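Local structure of dihydrodipicolinate synthase (Methanocaldococcus jannaschii DSM 2661, 2YXG) at residues Glu112-His117 with Val140-Lys145; Lys116-Val121 with Lys148-Glu153. The protein probably catalyses the condensation of pyruvate with (S)-aspartate-beta-semialdehyde to 4-hydroxy-tetrahydrodipicolinate, a step of lysine biosynthesis. All blocks are in the same frame, centred on the assembly; numbering follows the deposited sequence.

In the fold
From the N terminus, both contacts start on helix 111-124, which follows barrel strand 98-102. The chain then passes through strand 129-133 and the short helix 135-138. Residues 140-145 come back first and close interaction 1 over 22 intervening residues; residues 148-153 of helix 144-153 then close interaction 2 over 26. The loops interleave, neither nesting in the other, because interaction 2 begins and ends later than interaction 1; the first segments share K116 and H117. The contact centres lie about 9 Å apart. Interaction 1 ties the start of helix 111-124 to the loop leading into helix 144-153, and interaction 2 joins the two helices outside strand 129-133.

Interaction 1. Residues Glu112-His117 with Val140-Lys145; sequences EGLRKH and VNLEPK
L114 meets the loop 140-145 through one methyl, CD1, which lies 4.0 Å from L142 CD1. The same L114 CD1 stands 4.2 Å from V140 CG2, and the methyl sits between the leucine and the valine. L114 reaches them because its CD1 continues the chain away from CA (chi2 172°). L142 has CG anti to its backbone N, and its chi2 of 66° brings CD1 to L114 CD1.

The loop is held from outside the two segments. Q111 takes both N141 O and E143 N in hydrogen bonds, while N133 binds the backbone L142 N and the side-chain N141 OD1. On helix 111-124, R115 grips E112 side-on: R115 NH2 is 2.6 Å from E112 OE2, on the syn lone pair, and R115 NE is 3.0 Å from E112 OE1, with an N-H...O angle of 167°. E143 occupies the N-cap of helix 144-153. This apolar contact joins the N-terminal part of helix 111-124 to the loop that leads into helix 144-153, on the C-terminal side of the strands, as befits a (beta/alpha)8 barrel, with L142 about 8 Å from the predicted catalytic Y132 (side chain to side chain).

Interaction 2. Residues Lys116-Val121 with Lys148-Glu153; sequences KHFGKV and KLLAEE
L150 straddles F118 CB with its two methyls: L150 CD1 lies 3.8 Å from F118 CB, and L150 CD2 is 3.9 Å from that same carbon. The fork is thus set against the root of the phenylalanine side chain rather than its far end. L150 CD1 also reaches the near side of the ring, 3.9 Å from F118 CD2, on an oblique approach. L150 CD2 goes the other way, toward the helix backbone, and stands 4.1 Å from G119 N.

In F118, CG is anti to the carbonyl carbon (chi1 -71°). The CB points at helix 144-153, but the ring turns off toward the barrel, where it packs on L131 of strand 129-133. L150 rests on L131 as well, so the two side chains meet over one strand. G119 and L150 have the closest CA atoms of the two segments, 7.0 Å apart; G119 brings no side chain to the interface. Replacing L150 by an alanine would take both methyls away and is likely to leave a gap beside F118 CB, where the ring could shift.

Away from the interface, K148 NZ is 2.8 Å from E152 OE2, an i to i+4 salt bridge within helix 144-153. K116 and K120 of the first segment pack on L266 of the second subunit. Two neighbouring helices that run in the same sense and pack over the strand between them, 129-133, are typical of the outer layer of a (beta/alpha)8 barrel; F118 lies about 7 Å from the predicted active-site Y132 (side chain to side chain).

Interaction 1. Residues Glu112-His117 with Val140-Lys145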
loop_
_atom_site.group_PDB
_atom_site.type_symbol
_atom_site.label_atom_id
_atom_site.label_comp_id
_atom_site.label_asym_id
_atom_site.label_seq_id
_atom_site.Cartn_x
_atom_site.Cartn_y
_atom_site.Cartn_z
ATOM N N GLU A 112 6.833 -5.219 -20.537
ATOM C CA GLU A 112 7.201 -5.388 -21.952
ATOM C C GLU A 112 7.015 -4.051 -22.666
ATOM O O GLU A 112 7.832 -3.648 -23.525
ATOM C CB GLU A 112 6.347 -6.530 -22.559
ATOM C CG GLU A 112 6.656 -6.919 -24.016
ATOM C CD GLU A 112 8.168 -7.141 -24.319
ATOM O OE1 GLU A 112 8.941 -7.678 -23.455
ATOM O OE2 GLU A 112 8.569 -6.764 -25.447
ATOM N N GLY A 113 5.949 -3.341 -22.274
ATOM C CA GLY A 113 5.707 -1.966 -22.774
ATOM C C GLY A 113 6.845 -1.037 -22.397
ATOM O O GLY A 113 7.351 -0.285 -23.221
ATOM N N LEU A 114 7.277 -1.129 -21.152
ATOM C CA LEU A 114 8.503 -0.427 -20.716
ATOM C C LEU A 114 9.739 -0.798 -21.500
ATOM O O LEU A 114 10.494 0.081 -21.871
ATOM C CB LEU A 114 8.774 -0.637 -19.210
ATOM C CG LEU A 114 7.753 -0.053 -18.211
ATOM C CD1 LEU A 114 8.053 -0.515 -16.772
ATOM C CD2 LEU A 114 7.752 1.495 -18.283
ATOM N N ARG A 115 9.978 -2.099 -21.707
ATOM C CA ARG A 115 11.157 -2.535 -22.466
ATOM C C ARG A 115 11.131 -1.920 -23.861
ATOM O O ARG A 115 12.105 -1.365 -24.336
ATOM C CB ARG A 115 11.235 -4.062 -22.515
ATOM C CG ARG A 115 12.583 -4.701 -23.007
ATOM C CD ARG A 115 12.414 -6.235 -23.355
ATOM N NE ARG A 115 11.460 -6.430 -24.468
ATOM C CZ ARG A 115 11.710 -6.047 -25.725
ATOM N NH1 ARG A 115 12.894 -5.510 -26.036
ATOM N NH2 ARG A 115 10.795 -6.203 -26.673
ATOM N N LYS A 116 9.991 -2.001 -24.516
ATOM C CA LYS A 116 9.854 -1.544 -25.892
ATOM C C LYS A 116 10.023 -0.034 -25.939
ATOM O O LYS A 116 10.777 0.487 -26.767
ATOM C CB LYS A 116 8.471 -1.888 -26.408
ATOM C CG LYS A 116 8.271 -3.295 -26.975
ATOM C CD LYS A 116 6.821 -3.404 -27.556
ATOM C CE LYS A 116 6.709 -4.515 -28.557
ATOM N NZ LYS A 116 6.386 -5.821 -27.889
ATOM N N HIS A 117 9.314 0.669 -25.046
ATOM C CA HIS A 117 9.544 2.103 -24.829
ATOM C C HIS A 117 11.022 2.467 -24.699
ATOM O O HIS A 117 11.512 3.272 -25.496
ATOM C CB HIS A 117 8.745 2.632 -23.633
ATOM C CG HIS A 117 8.932 4.100 -23.378
ATOM N ND1 HIS A 117 9.870 4.588 -22.489
ATOM C CD2 HIS A 117 8.280 5.181 -23.870
ATOM C CE1 HIS A 117 9.775 5.911 -22.439
ATOM N NE2 HIS A 117 8.827 6.294 -23.277
ATOM N N VAL A 140 4.107 2.894 -11.719
ATOM C CA VAL A 140 4.721 1.708 -12.266
ATOM C C VAL A 140 6.122 1.461 -11.647
ATOM O O VAL A 140 6.833 2.391 -11.238
ATOM C CB VAL A 140 4.688 1.801 -13.801
ATOM C CG1 VAL A 140 5.787 2.764 -14.350
ATOM C CG2 VAL A 140 4.730 0.431 -14.414
ATOM N N ASN A 141 6.496 0.206 -11.531
ATOM C CA ASN A 141 7.810 -0.153 -11.065
ATOM C C ASN A 141 8.566 -0.875 -12.175
ATOM O O ASN A 141 8.121 -1.912 -12.645
ATOM C CB ASN A 141 7.729 -1.031 -9.807
ATOM C CG ASN A 141 9.143 -1.380 -9.237
ATOM O OD1 ASN A 141 9.991 -0.487 -9.085
ATOM N ND2 ASN A 141 9.409 -2.692 -8.982
ATOM N N LEU A 142 9.677 -0.316 -12.610
ATOM C CA LEU A 142 10.539 -0.991 -13.570
ATOM C C LEU A 142 11.328 -2.100 -12.857
ATOM O O LEU A 142 12.163 -1.826 -12.001
ATOM C CB LEU A 142 11.527 -0.002 -14.164
ATOM C CG LEU A 142 12.608 -0.509 -15.152
ATOM C CD1 LEU A 142 11.978 -1.049 -16.504
ATOM C CD2 LEU A 142 13.552 0.586 -15.414
ATOM N N GLU A 143 11.070 -3.340 -13.226
ATOM C CA GLU A 143 11.617 -4.486 -12.523
ATOM C C GLU A 143 13.035 -4.736 -12.950
ATOM O O GLU A 143 13.361 -4.505 -14.121
ATOM C CB GLU A 143 10.768 -5.728 -12.781
ATOM C CG GLU A 143 9.427 -5.528 -12.142
ATOM C CD GLU A 143 8.413 -6.635 -12.436
ATOM O OE1 GLU A 143 8.779 -7.701 -12.979
ATOM O OE2 GLU A 143 7.240 -6.442 -12.089
ATOM N N PRO A 144 13.877 -5.239 -12.003
ATOM C CA PRO A 144 15.271 -5.567 -12.361
ATOM C C PRO A 144 15.361 -6.564 -13.548
ATOM O O PRO A 144 16.279 -6.444 -14.368
ATOM C CB PRO A 144 15.877 -6.111 -11.035
ATOM C CG PRO A 144 14.967 -5.489 -9.921
ATOM C CD PRO A 144 13.571 -5.504 -10.579
ATOM N N LYS A 145 14.388 -7.471 -13.722
ATOM C CA LYS A 145 14.457 -8.380 -14.881
ATOM C C LYS A 145 14.367 -7.615 -16.188
ATOM O O LYS A 145 15.013 -7.990 -17.157
ATOM C CB LYS A 145 13.398 -9.508 -14.854
ATOM C CG LYS A 145 11.910 -9.059 -15.036
ATOM C CD LYS A 145 10.975 -10.329 -15.092
ATOM C CE LYS A 145 9.461 -9.961 -15.210
ATOM N NZ LYS A 145 8.490 -11.148 -15.111
#

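Interaction 2. Residues Lys116-Val121 with Lys148-Glu153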
loop_
_atom_site.group_PDB
_atom_site.type_symbol
_atom_site.label_atom_id
_atom_site.label_comp_id
_atom_site.label_asym_id
_atom_site.label_seq_id
_atom_site.Cartn_x
_atom_site.Cartn_y
_atom_site.Cartn_z
ATOM N N LYS A 116 9.991 -2.001 -24.516
ATOM C CA LYS A 116 9.854 -1.544 -25.892
ATOM C C LYS A 116 10.023 -0.034 -25.939
ATOM O O LYS A 116 10.777 0.487 -26.767
ATOM C CB LYS A 116 8.471 -1.888 -26.408
ATOM C CG LYS A 116 8.271 -3.295 -26.975
ATOM C CD LYS A 116 6.821 -3.404 -27.556
ATOM C CE LYS A 116 6.709 -4.515 -28.557
ATOM N NZ LYS A 116 6.386 -5.821 -27.889
ATOM N N HIS A 117 9.314 0.669 -25.046
ATOM C CA HIS A 117 9.544 2.103 -24.829
ATOM C C HIS A 117 11.022 2.467 -24.699
ATOM O O HIS A 117 11.512 3.272 -25.496
ATOM C CB HIS A 117 8.745 2.632 -23.633
ATOM C CG HIS A 117 8.932 4.100 -23.378
ATOM N ND1 HIS A 117 9.870 4.588 -22.489
ATOM C CD2 HIS A 117 8.280 5.181 -23.870
ATOM C CE1 HIS A 117 9.775 5.911 -22.439
ATOM N NE2 HIS A 117 8.827 6.294 -23.277
ATOM N N PHE A 118 11.743 1.859 -23.750
ATOM C CA PHE A 118 13.180 2.261 -23.556
ATOM C C PHE A 118 14.057 1.760 -24.716
ATOM O O PHE A 118 15.085 2.315 -24.998
ATOM C CB PHE A 118 13.773 1.787 -22.194
ATOM C CG PHE A 118 13.218 2.523 -20.999
ATOM C CD1 PHE A 118 13.342 3.923 -20.891
ATOM C CD2 PHE A 118 12.542 1.854 -20.003
ATOM C CE1 PHE A 118 12.820 4.614 -19.799
ATOM C CE2 PHE A 118 12.040 2.556 -18.870
ATOM C CZ PHE A 118 12.182 3.913 -18.784
ATOM N N GLY A 119 13.637 0.658 -25.344
ATOM C CA GLY A 119 14.288 0.129 -26.550
ATOM C C GLY A 119 14.279 1.165 -27.662
ATOM O O GLY A 119 15.303 1.399 -28.280
ATOM N N LYS A 120 13.131 1.803 -27.902
ATOM C CA LYS A 120 13.035 2.852 -28.949
ATOM C C LYS A 120 13.910 4.055 -28.600
ATOM O O LYS A 120 14.534 4.655 -29.488
ATOM C CB LYS A 120 11.575 3.326 -29.201
ATOM C CG LYS A 120 10.550 2.238 -29.622
ATOM C CD LYS A 120 10.657 1.817 -31.118
ATOM C CE LYS A 120 9.801 2.729 -32.048
ATOM N NZ LYS A 120 10.202 2.731 -33.539
ATOM N N VAL A 121 13.944 4.438 -27.318
ATOM C CA VAL A 121 14.833 5.519 -26.881
ATOM C C VAL A 121 16.313 5.148 -27.159
ATOM O O VAL A 121 17.062 5.932 -27.755
ATOM C CB VAL A 121 14.588 5.910 -25.390
ATOM C CG1 VAL A 121 15.612 6.844 -24.883
ATOM C CG2 VAL A 121 13.161 6.526 -25.227
ATOM N N LYS A 148 17.595 -5.721 -16.855
ATOM C CA LYS A 148 18.626 -6.664 -17.303
ATOM C C LYS A 148 18.523 -6.967 -18.812
ATOM O O LYS A 148 19.536 -6.912 -19.513
ATOM C CB LYS A 148 18.612 -7.925 -16.439
ATOM C CG LYS A 148 19.614 -9.069 -16.864
ATOM C CD LYS A 148 19.381 -10.247 -15.920
ATOM C CE LYS A 148 20.565 -11.233 -15.921
ATOM N NZ LYS A 148 20.501 -12.111 -17.111
ATOM N N LEU A 149 17.297 -7.224 -19.311
ATOM C CA LEU A 149 17.030 -7.351 -20.779
ATOM C C LEU A 149 17.460 -6.117 -21.548
ATOM O O LEU A 149 18.187 -6.224 -22.535
ATOM C CB LEU A 149 15.551 -7.665 -21.084
ATOM C CG LEU A 149 15.046 -8.989 -20.471
ATOM C CD1 LEU A 149 13.516 -9.121 -20.550
ATOM C CD2 LEU A 149 15.763 -10.248 -21.042
ATOM N N LEU A 150 17.043 -4.944 -21.077
ATOM C CA LEU A 150 17.506 -3.665 -21.682
ATOM C C LEU A 150 19.022 -3.550 -21.858
ATOM O O LEU A 150 19.525 -3.267 -22.963
ATOM C CB LEU A 150 16.995 -2.461 -20.894
ATOM C CG LEU A 150 15.495 -2.257 -21.163
ATOM C CD1 LEU A 150 14.806 -1.275 -20.138
ATOM C CD2 LEU A 150 15.327 -1.820 -22.583
ATOM N N ALA A 151 19.732 -3.761 -20.750
ATOM C CA ALA A 151 21.174 -3.634 -20.725
ATOM C C ALA A 151 21.809 -4.729 -21.578
ATOM O O ALA A 151 22.777 -4.463 -22.291
ATOM C CB ALA A 151 21.700 -3.706 -19.293
ATOM N N GLU A 152 21.280 -5.952 -21.516
ATOM C CA GLU A 152 21.774 -7.022 -22.397
ATOM C C GLU A 152 21.640 -6.688 -23.872
ATOM O O GLU A 152 22.513 -7.072 -24.650
ATOM C CB GLU A 152 21.160 -8.397 -22.077
ATOM C CG GLU A 152 21.676 -8.975 -20.729
ATOM C CD GLU A 152 20.927 -10.229 -20.228
ATOM O OE1 GLU A 152 19.740 -10.484 -20.624
ATOM O OE2 GLU A 152 21.567 -10.968 -19.394
ATOM N N GLU A 153 20.585 -5.950 -24.259
ATOM C CA GLU A 153 20.429 -5.583 -25.665
ATOM C C GLU A 153 21.116 -4.300 -26.116
ATOM O O GLU A 153 21.593 -4.181 -27.257
ATOM C CB GLU A 153 18.959 -5.497 -26.074
ATOM C CG GLU A 153 18.848 -5.112 -27.545
ATOM C CD GLU A 153 17.552 -5.528 -28.234
ATOM O OE1 GLU A 153 16.543 -5.904 -27.575
ATOM O OE2 GLU A 153 17.548 -5.442 -29.485
#